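Local coordinates for folylpolyglutamate synthase protein FOLC (Mycobacterium tuberculosis, PDB 2VOS), which probably catalyses the ATP-dependent addition of L-glutamate to dihydropteroate and, stepwise, to tetrahydrofolate, making dihydrofolate and folylpolyglutamates, at residues Glu340-Ala345 and Phe482-Gln487; Ala25-Val30 and Ala118-Thr123; Glu434-Ala439 and Gly476-Leu481; Ala264-Gln269 and Val276-Gly281. All blocks are in the same frame, centred on the assembly; numbering follows the deposited sequence.

Contact 1. Residues Glu340-Ala345 and Phe482-Gln487; sequences ERMRSA and FGRDPQ
Met342, built as selenomethionine, lies folded against an aromatic ring, its CB and CG over one face of Phe482. The Met342 CB is 3.8 Å from the centroid of the Phe482 ring and only 15° off its normal, a clear CH-pi contact. The bend at chi2 (-66°) then carries SE off the ring's face, so that Met342 SE comes to 3.7 Å from Phe482 CB and approaches the ring obliquely as a Met-aromatic contact. Arg484 is deposited in two conformers, and what follows holds for one of them. In that copy Met342 SE is 3.9 Å from Arg484 CG and lies over one face of the guanidinium, offset toward the rim. Arg484 NH2 there donates to the Met342 carbonyl O at 2.6 Å, in the carbonyl plane but with the acceptor tilted out of the guanidinium plane, a bond that is correspondingly uncertain. Gly483, with positive phi, closes helix 472-481 in a Schellman motif and turns the chain toward Arg484. Strand 340-343 is the outermost strand of its six-stranded sheet; it pairs with strand 347-350, and Glu340 forms a salt bridge with Arg479 of helix 472-481.

Contact 2. Residues Ala25-Val30 and Ala118-Thr123; sequences ASLLQV and AQYVAT
Val121 has chi1 near 172°, which places CG2 beside its own backbone N and directs that methyl onto the backbone of the opposite segment, where Leu27 N is 3.5 Å from Val121 CG2. Tyr120, with CG anti to the backbone N (chi1 176°), brings the CD2 side of its ring to Leu27. The methyl CD1 of Leu27 reaches Tyr120 CD2 at 3.7 Å, the two side chains crossing at about a right angle. Ser26 contributes its CB, 3.8 Å from Val121 CG2, while its OG bonds Asp22 O, just ahead of the helix. One turn further on, Val30 divides its branches between two partners: Val30 CG2 packs on Val121 CG2 at 4.0 Å, and Val30 CG1 approaches Tyr120 CE2 at 4.1 Å. The two helices run in broadly the same direction; the axes of the two short segments approach to 8.9 Å and are inclined at 39°, so this is apolar helix-helix packing that sets helix 23-34, near the start of the modelled chain, against helix 117-140, which follows the small hairpin 108-110/113-114 at the edge of the large mixed sheet. Beyond the apolar patch, the Tyr120 hydroxyl is hydrogen-bonded to Glu31, and the side chain of Glu23 bonds Ala118 N, tying the same two helices by polar links. Helix 151-165 meets Tyr120 through Leu155 and Met158, while Pro104 and Val105 pack against Leu27.

Contact 3. Residues Glu434-Ala439 and Gly476-Leu481; sequences ENLRDA and GAARTL
Along 476-481, Ala477 is the first to meet Leu436, its CB lying 3.6 Å from Leu436 CD2. The same leucine methyl reaches the backbone of the next residue, with Leu436 CD2 3.5 Å from Ala478 N, and passes the Ala478 side chain, Leu436 CD2 being 4.0 Å from Ala478 CB. Two small residues in a row let the leucine come this close to the helix backbone. Leu436 gets there with CG anti to its own N (chi1 -171°), which turns the side chain from the first turn of its helix toward helix 472-481, with CD2 leading. One turn after Ala477 comes Leu481, which takes both a leucine and an arginine: Leu481 CD1 touches Leu436 CD2 at 3.9 Å, and Leu481 CD2 stands 3.5 Å from Arg437 NH2. That second methyl sits at the edge of the Arg437 guanidinium, near its plane, so the contact is van der Waals packing at the rim of the group. No hydrogen bond crosses between the segments. The start of helix 436-451 is fixed within its own segment, where Asn435 is the N-cap and its OD1 accepts from Asp438 N at 2.8 Å in an almost straight bond of 174°. In the glutamate ligase domain, helix 436-451 makes the crossover from edge strand 430-432, over two strands, to the parallel strand 464-469; Leu436 also rests on Val378 of strand 374-379, Ala478 on Ile350 of strand 347-350, and the two helices thus lie next to each other on the sheet.

Contact 4. Residues Ala264-Gln269 and Val276-Gly281; sequences AVLRRQ and VLQLQG
Ala264-Gln269 and Val276-Gly281 run antiparallel at 156°, and their pairing slips by one residue at a classic beta bulge, where Leu266 and Arg267 both face Gln278 and its O accepts from both amides, with Gln278 O 2.8 Å from Leu266 N and 3.2 Å from Arg267 N, the latter on a lone pair. On the face of Ala264, Arg267, Gln278 and Gln280, Arg267 and Gln278 lie side by side, and Arg267 NH1 donates to Gln278 OE1 at 2.7 Å. The oxygen lies in the guanidinium plane, although the guanidinium and amide planes are 74° apart; the amide's other end is held by Ser287 through NE2. The extra residue of the bulge, Leu266, leans along the partner strand and puts its CD1 3.8 Å from Gln280 CB. On the other face Val265 packs on Leu279, with Val265 CG2 3.9 Å from Leu279 CD2, and the aliphatic part of Arg268 lies alongside Leu277, with Arg268 CB 3.7 Å from Leu277 CD2. This face is covered by helix 296-312, with Val265 on His300 and Leu277 on Ala299. Arg268 continues past the leucine to bond Gln275 through NE and to make a salt bridge with Glu369. The hairpin, completed by strand 284-291, forms the small three-stranded antiparallel sheet that accompanies the mostly parallel nucleotide-binding sheet in the Mur ligase middle domain.

In the fold
Along the chain the order is contact 2, contact 4, then the pair 3 and 1, with contact 3 falling between the two segments of contact 1. These last two belong to the glutamate ligase half, their centres about 12 Å apart, and helix 472-481 runs directly into residues 482-487. Contacts 2 and 4 lie on opposite sides of the chain's centre, their centres about 42 Å apart: contact 2 packs helices beside the large mixed sheet, whereas contact 4 pairs two strands of the separate antiparallel sheet. ADP lies between the regions of contacts 1 and 4, with contact 2 remote from it; Asn73 to Ser77 and Asn301 bind it from one half, Arg338 and Asp351 from the other, so both halves share the nucleotide site.

Contact 1. Residues Glu340-Ala345 and Phe482-Gln487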
# COMPACT_ATOMS: atom_id res chain seq x y z
N GLU A 340 8.75 3.85 8.58
CA GLU A 340 8.21 4.52 9.74
C GLU A 340 9.15 4.24 10.92
O GLU A 340 9.47 3.09 11.21
CB GLU A 340 6.79 4.00 10.05
CG GLU A 340 6.11 4.78 11.18
CD GLU A 340 4.77 4.18 11.56
OE1 GLU A 340 4.49 3.04 11.11
OE2 GLU A 340 4.02 4.81 12.34
N ARG A 341 9.55 5.27 11.63
CA ARG A 341 10.46 5.12 12.77
C ARG A 341 9.70 4.79 14.02
O ARG A 341 8.79 5.56 14.41
CB ARG A 341 11.14 6.45 13.03
CG ARG A 341 12.42 6.63 12.30
CD ARG A 341 13.34 7.69 13.01
NE ARG A 341 12.66 8.94 13.40
CZ ARG A 341 13.15 9.82 14.28
NH1 ARG A 341 14.37 9.63 14.84
NH2 ARG A 341 12.45 10.90 14.60
N MSE A 342 10.08 3.68 14.65
CA MSE A 342 9.47 3.24 15.91
C MSE A 342 10.15 3.88 17.11
O MSE A 342 9.51 4.03 18.17
CB MSE A 342 9.56 1.70 16.10
CG MSE A 342 8.80 0.88 15.06
SE MSE A 342 6.91 1.13 15.20
CE MSE A 342 6.73 2.59 13.90
N ARG A 343 11.44 4.22 16.98
CA ARG A 343 12.14 4.88 18.06
C ARG A 343 13.51 5.35 17.55
O ARG A 343 13.85 5.05 16.40
CB ARG A 343 12.41 3.89 19.22
CG ARG A 343 13.30 2.67 18.79
CD ARG A 343 13.89 1.84 20.00
NE ARG A 343 14.73 2.75 20.79
CZ ARG A 343 14.39 3.24 21.96
NH1 ARG A 343 13.26 2.79 22.53
NH2 ARG A 343 15.21 4.10 22.59
N SER A 344 14.28 6.05 18.38
CA SER A 344 15.64 6.45 18.01
C SER A 344 16.54 5.91 19.15
O SER A 344 15.99 5.46 20.18
CB SER A 344 15.71 7.98 17.84
OG SER A 344 15.54 8.72 19.07
N ALA A 345 17.88 5.92 18.98
CA ALA A 345 18.82 5.43 20.00
C ALA A 345 18.48 4.03 20.56
O ALA A 345 18.14 3.91 21.73
CB ALA A 345 18.92 6.38 21.15
N PHE A 482 5.77 -2.88 18.96
CA PHE A 482 6.18 -1.57 19.45
C PHE A 482 5.01 -0.78 20.02
O PHE A 482 5.16 0.37 20.39
CB PHE A 482 6.89 -0.79 18.32
CG PHE A 482 8.35 -1.16 18.22
CD1 PHE A 482 9.25 -0.54 19.05
CD2 PHE A 482 8.80 -2.13 17.32
CE1 PHE A 482 10.55 -0.85 19.00
CE2 PHE A 482 10.09 -2.45 17.26
CZ PHE A 482 10.99 -1.82 18.13
N GLY A 483 3.83 -1.41 20.08
CA GLY A 483 2.69 -0.87 20.80
C GLY A 483 1.90 0.24 20.09
O GLY A 483 1.20 1.01 20.80
N ARG A 484 2.03 0.39 18.77
CA ARG A 484 1.36 1.49 18.06
C ARG A 484 -0.06 1.06 17.68
O ARG A 484 -0.30 -0.11 17.34
CB ARG A 484 2.13 1.89 16.79
CG ARG A 484 3.59 2.17 17.03
CD ARG A 484 3.83 3.39 17.87
NE ARG A 484 5.03 3.30 18.73
CZ ARG A 484 6.15 3.98 18.51
NH1 ARG A 484 6.24 4.78 17.46
NH2 ARG A 484 7.17 3.86 19.33
N ASP A 485 -1.01 1.98 17.78
CA ASP A 485 -2.40 1.67 17.46
C ASP A 485 -2.55 1.68 15.96
O ASP A 485 -1.92 2.48 15.31
CB ASP A 485 -3.28 2.79 18.00
CG ASP A 485 -3.37 2.76 19.51
OD1 ASP A 485 -3.15 1.66 20.08
OD2 ASP A 485 -3.65 3.82 20.09
N PRO A 486 -3.39 0.83 15.42
CA PRO A 486 -3.64 0.80 13.96
C PRO A 486 -4.09 2.16 13.42
O PRO A 486 -4.90 2.82 14.09
CB PRO A 486 -4.82 -0.18 13.84
CG PRO A 486 -4.58 -1.15 15.03
CD PRO A 486 -4.09 -0.27 16.14
N GLN A 487 -3.60 2.55 12.24
CA GLN A 487 -3.90 3.88 11.66
C GLN A 487 -4.50 3.84 10.22
O GLN A 487 -4.62 4.89 9.60
CB GLN A 487 -2.63 4.75 11.60
CG GLN A 487 -2.26 5.54 12.84
CD GLN A 487 -1.24 6.62 12.50
OE1 GLN A 487 -0.53 6.53 11.48
NE2 GLN A 487 -1.18 7.65 13.30
O HOH W 1 2.76 6.95 10.90

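Contact 2. Residues Ala25-Val30 and Ala118-Thr123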
# COMPACT_ATOMS: atom_id res chain seq x y z
N ALA A 25 -13.32 -8.72 20.78
CA ALA A 25 -13.62 -10.13 20.72
C ALA A 25 -14.57 -10.41 19.55
O ALA A 25 -14.38 -11.38 18.81
CB ALA A 25 -14.21 -10.60 22.03
N SER A 26 -15.60 -9.56 19.39
CA SER A 26 -16.52 -9.70 18.25
C SER A 26 -15.75 -9.58 16.96
O SER A 26 -15.97 -10.34 16.04
CB SER A 26 -17.67 -8.67 18.28
OG SER A 26 -18.52 -8.90 19.40
N LEU A 27 -14.85 -8.62 16.88
CA LEU A 27 -14.04 -8.50 15.68
C LEU A 27 -13.29 -9.81 15.39
O LEU A 27 -13.23 -10.27 14.25
CB LEU A 27 -13.07 -7.35 15.81
CG LEU A 27 -12.27 -7.19 14.53
CD1 LEU A 27 -12.18 -5.77 14.08
CD2 LEU A 27 -10.90 -7.70 14.74
N LEU A 28 -12.71 -10.42 16.42
CA LEU A 28 -11.98 -11.70 16.21
C LEU A 28 -12.90 -12.83 15.69
O LEU A 28 -12.53 -13.64 14.82
CB LEU A 28 -11.32 -12.13 17.53
CG LEU A 28 -10.17 -11.16 17.89
CD1 LEU A 28 -9.37 -11.59 19.12
CD2 LEU A 28 -9.22 -11.03 16.75
N GLN A 29 -14.12 -12.86 16.21
CA GLN A 29 -15.11 -13.81 15.74
C GLN A 29 -15.36 -13.62 14.23
O GLN A 29 -15.39 -14.58 13.45
CB GLN A 29 -16.42 -13.52 16.47
CG GLN A 29 -17.22 -14.66 16.97
CD GLN A 29 -18.15 -14.20 18.10
OE1 GLN A 29 -19.04 -13.37 17.89
NE2 GLN A 29 -17.93 -14.71 19.29
N VAL A 30 -15.60 -12.37 13.82
CA VAL A 30 -15.80 -12.14 12.39
C VAL A 30 -14.63 -12.59 11.54
O VAL A 30 -14.84 -13.21 10.46
CB VAL A 30 -16.17 -10.68 12.08
CG1 VAL A 30 -16.13 -10.40 10.50
CG2 VAL A 30 -17.55 -10.36 12.72
N ALA A 118 -16.31 -2.20 16.58
CA ALA A 118 -17.76 -2.36 16.64
C ALA A 118 -18.45 -2.07 15.26
O ALA A 118 -19.32 -2.80 14.78
CB ALA A 118 -18.30 -1.45 17.79
N GLN A 119 -18.01 -1.01 14.60
CA GLN A 119 -18.57 -0.64 13.33
C GLN A 119 -18.20 -1.69 12.30
O GLN A 119 -18.98 -1.90 11.35
CB GLN A 119 -17.97 0.69 12.88
CG GLN A 119 -18.68 1.89 13.50
CD GLN A 119 -17.80 3.16 13.71
OE1 GLN A 119 -16.60 3.24 13.37
NE2 GLN A 119 -18.43 4.15 14.31
N TYR A 120 -16.99 -2.29 12.41
CA TYR A 120 -16.54 -3.28 11.41
C TYR A 120 -17.45 -4.49 11.50
O TYR A 120 -17.93 -5.03 10.48
CB TYR A 120 -15.08 -3.64 11.70
CG TYR A 120 -14.42 -4.71 10.84
CD1 TYR A 120 -13.69 -4.36 9.70
CD2 TYR A 120 -14.48 -6.06 11.18
CE1 TYR A 120 -13.04 -5.35 8.90
CE2 TYR A 120 -13.81 -7.08 10.35
CZ TYR A 120 -13.10 -6.68 9.25
OH TYR A 120 -12.42 -7.60 8.44
N VAL A 121 -17.67 -4.96 12.73
CA VAL A 121 -18.61 -6.08 12.99
C VAL A 121 -20.03 -5.73 12.53
O VAL A 121 -20.64 -6.55 11.87
CB VAL A 121 -18.59 -6.47 14.52
CG1 VAL A 121 -19.66 -7.47 14.88
CG2 VAL A 121 -17.20 -7.02 14.89
N ALA A 122 -20.56 -4.54 12.88
CA ALA A 122 -21.92 -4.16 12.47
C ALA A 122 -22.02 -4.14 10.94
O ALA A 122 -23.03 -4.51 10.39
CB ALA A 122 -22.29 -2.77 13.03
N THR A 123 -20.96 -3.70 10.26
CA THR A 123 -20.98 -3.68 8.79
C THR A 123 -21.06 -5.10 8.23
O THR A 123 -21.85 -5.36 7.35
CB THR A 123 -19.77 -2.90 8.23
OG1 THR A 123 -19.82 -1.57 8.76
CG2 THR A 123 -19.81 -2.80 6.72

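Contact 3. Residues Glu434-Ala439 and Gly476-Leu481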
# COMPACT_ATOMS: atom_id res chain seq x y z
N GLU A 434 14.07 -17.63 15.61
CA GLU A 434 12.84 -18.41 15.42
C GLU A 434 11.63 -17.52 15.22
O GLU A 434 10.65 -17.94 14.57
CB GLU A 434 12.60 -19.36 16.59
CG GLU A 434 13.70 -20.44 16.79
CD GLU A 434 13.33 -21.49 17.87
OE1 GLU A 434 12.12 -21.64 18.20
OE2 GLU A 434 14.25 -22.17 18.40
N ASN A 435 11.64 -16.33 15.82
CA ASN A 435 10.50 -15.45 15.69
C ASN A 435 10.94 -13.98 15.75
O ASN A 435 12.11 -13.66 16.06
CB ASN A 435 9.46 -15.74 16.78
CG ASN A 435 10.01 -15.53 18.17
OD1 ASN A 435 10.51 -14.45 18.48
ND2 ASN A 435 9.95 -16.56 18.99
N LEU A 436 10.02 -13.11 15.42
CA LEU A 436 10.30 -11.72 15.27
C LEU A 436 10.82 -11.04 16.53
O LEU A 436 11.73 -10.19 16.46
CB LEU A 436 9.02 -11.02 14.78
CG LEU A 436 9.23 -9.58 14.37
CD1 LEU A 436 10.24 -9.51 13.24
CD2 LEU A 436 7.88 -8.92 13.93
N ARG A 437 10.24 -11.36 17.68
CA ARG A 437 10.74 -10.77 18.91
C ARG A 437 12.18 -11.21 19.15
O ARG A 437 13.02 -10.40 19.49
CB ARG A 437 9.85 -11.16 20.09
CG ARG A 437 10.21 -10.47 21.42
CD ARG A 437 9.15 -10.80 22.52
NE ARG A 437 7.78 -10.60 22.02
CZ ARG A 437 6.67 -10.78 22.73
NH1 ARG A 437 6.75 -11.18 24.01
NH2 ARG A 437 5.47 -10.57 22.17
N ASP A 438 12.46 -12.49 18.99
CA ASP A 438 13.83 -12.96 19.10
C ASP A 438 14.77 -12.20 18.11
O ASP A 438 15.89 -11.82 18.47
CB ASP A 438 13.92 -14.47 18.81
CG ASP A 438 13.47 -15.38 20.01
OD1 ASP A 438 12.99 -14.90 21.08
OD2 ASP A 438 13.64 -16.61 19.84
N ALA A 439 14.32 -12.04 16.86
CA ALA A 439 15.13 -11.44 15.80
C ALA A 439 15.46 -10.01 16.18
O ALA A 439 16.61 -9.60 16.05
CB ALA A 439 14.43 -11.45 14.49
N GLY A 476 3.89 -5.06 9.95
CA GLY A 476 2.72 -4.97 10.79
C GLY A 476 2.91 -5.64 12.13
O GLY A 476 2.55 -5.04 13.18
N ALA A 477 3.52 -6.83 12.14
CA ALA A 477 3.74 -7.53 13.44
C ALA A 477 4.66 -6.72 14.34
O ALA A 477 4.45 -6.60 15.53
CB ALA A 477 4.31 -8.98 13.26
N ALA A 478 5.69 -6.16 13.75
CA ALA A 478 6.62 -5.31 14.46
C ALA A 478 5.91 -4.06 14.98
O ALA A 478 6.19 -3.63 16.11
CB ALA A 478 7.83 -4.93 13.54
N ARG A 479 5.00 -3.47 14.19
CA ARG A 479 4.34 -2.29 14.62
C ARG A 479 3.54 -2.58 15.93
O ARG A 479 3.48 -1.75 16.88
CB ARG A 479 3.45 -1.73 13.49
CG ARG A 479 3.05 -0.26 13.73
CD ARG A 479 2.46 0.40 12.42
NE ARG A 479 2.44 1.86 12.54
CZ ARG A 479 1.50 2.55 13.16
NH1 ARG A 479 0.46 1.95 13.72
NH2 ARG A 479 1.62 3.88 13.25
N THR A 480 2.90 -3.75 15.99
CA THR A 480 2.16 -4.18 17.16
C THR A 480 3.11 -4.46 18.35
O THR A 480 2.82 -4.09 19.48
CB THR A 480 1.35 -5.43 16.79
OG1 THR A 480 0.29 -5.07 15.88
CG2 THR A 480 0.78 -6.12 18.04
N LEU A 481 4.24 -5.11 18.12
CA LEU A 481 5.27 -5.27 19.15
C LEU A 481 5.70 -3.93 19.77
O LEU A 481 5.96 -3.86 20.98
CB LEU A 481 6.50 -6.00 18.61
CG LEU A 481 6.27 -7.48 18.26
CD1 LEU A 481 7.56 -8.10 17.68
CD2 LEU A 481 5.71 -8.28 19.51

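Contact 4. Residues Ala264-Gln269 and Val276-Gly281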
# COMPACT_ATOMS: atom_id res chain seq x y z
N ALA A 264 4.70 17.02 -12.30
CA ALA A 264 6.08 16.58 -11.97
C ALA A 264 6.52 17.08 -10.62
O ALA A 264 6.03 18.10 -10.14
CB ALA A 264 7.09 17.09 -13.03
N VAL A 265 7.46 16.37 -10.00
CA VAL A 265 8.19 16.95 -8.88
C VAL A 265 9.22 17.90 -9.46
O VAL A 265 10.09 17.48 -10.22
CB VAL A 265 8.95 15.89 -8.16
CG1 VAL A 265 9.70 16.53 -7.03
CG2 VAL A 265 7.95 14.83 -7.64
N LEU A 266 9.12 19.19 -9.14
CA LEU A 266 10.08 20.16 -9.65
C LEU A 266 11.34 20.21 -8.77
O LEU A 266 12.46 20.23 -9.30
CB LEU A 266 9.43 21.55 -9.76
CG LEU A 266 8.29 21.65 -10.78
CD1 LEU A 266 7.76 23.07 -10.89
CD2 LEU A 266 8.72 21.17 -12.16
N ARG A 267 11.17 20.26 -7.45
CA ARG A 267 12.33 20.38 -6.54
C ARG A 267 11.97 19.62 -5.25
O ARG A 267 10.79 19.51 -4.88
CB ARG A 267 12.62 21.84 -6.16
CG ARG A 267 12.48 22.85 -7.27
CD ARG A 267 13.13 24.26 -6.99
NE ARG A 267 13.88 24.69 -8.20
CZ ARG A 267 13.30 25.17 -9.31
NH1 ARG A 267 11.96 25.32 -9.36
NH2 ARG A 267 14.05 25.49 -10.37
N ARG A 268 12.99 19.19 -4.54
CA ARG A 268 12.79 18.47 -3.31
C ARG A 268 14.02 18.61 -2.44
O ARG A 268 15.14 18.59 -2.97
CB ARG A 268 12.50 17.03 -3.68
CG ARG A 268 13.20 16.03 -2.96
CD ARG A 268 12.76 14.63 -3.53
NE ARG A 268 12.52 13.86 -2.35
CZ ARG A 268 13.45 13.17 -1.68
NH1 ARG A 268 14.68 13.08 -2.16
NH2 ARG A 268 13.10 12.55 -0.56
N GLN A 269 13.84 18.87 -1.15
CA GLN A 269 14.94 18.97 -0.21
C GLN A 269 14.58 18.07 0.97
O GLN A 269 13.46 18.13 1.46
CB GLN A 269 15.02 20.35 0.38
CG GLN A 269 15.76 21.39 -0.38
CD GLN A 269 16.29 22.40 0.59
OE1 GLN A 269 15.99 22.32 1.80
NE2 GLN A 269 17.08 23.35 0.09
N VAL A 276 10.76 18.66 1.83
CA VAL A 276 9.99 19.78 1.39
C VAL A 276 9.99 19.73 -0.13
O VAL A 276 11.03 19.55 -0.76
CB VAL A 276 10.64 21.06 1.88
CG1 VAL A 276 9.88 22.27 1.26
CG2 VAL A 276 10.58 21.15 3.47
N LEU A 277 8.82 19.89 -0.74
CA LEU A 277 8.64 19.73 -2.18
C LEU A 277 8.14 20.98 -2.88
O LEU A 277 7.37 21.77 -2.32
CB LEU A 277 7.59 18.59 -2.44
CG LEU A 277 7.86 17.29 -1.65
CD1 LEU A 277 6.68 16.25 -1.86
CD2 LEU A 277 9.16 16.69 -2.09
N GLN A 278 8.51 21.12 -4.14
CA GLN A 278 7.81 22.02 -5.01
C GLN A 278 7.25 21.17 -6.15
O GLN A 278 8.02 20.51 -6.87
CB GLN A 278 8.79 23.06 -5.62
CG GLN A 278 8.02 24.06 -6.47
CD GLN A 278 8.91 25.16 -7.01
OE1 GLN A 278 9.87 24.88 -7.76
NE2 GLN A 278 8.57 26.42 -6.66
N LEU A 279 5.93 21.19 -6.31
CA LEU A 279 5.26 20.30 -7.27
C LEU A 279 4.56 21.09 -8.37
O LEU A 279 3.81 22.02 -8.10
CB LEU A 279 4.24 19.44 -6.54
CG LEU A 279 4.73 18.56 -5.37
CD1 LEU A 279 3.55 17.77 -4.65
CD2 LEU A 279 5.80 17.56 -5.81
N GLN A 280 4.76 20.66 -9.61
CA GLN A 280 3.88 21.10 -10.67
C GLN A 280 2.69 20.14 -10.82
O GLN A 280 2.87 18.95 -11.19
CB GLN A 280 4.63 21.20 -11.98
CG GLN A 280 3.73 21.71 -13.12
CD GLN A 280 4.54 22.34 -14.16
OE1 GLN A 280 5.40 23.17 -13.86
NE2 GLN A 280 4.32 21.94 -15.42
N GLY A 281 1.50 20.60 -10.46
CA GLY A 281 0.29 19.83 -10.61
C GLY A 281 -0.39 20.22 -11.91
O GLY A 281 0.14 21.06 -12.70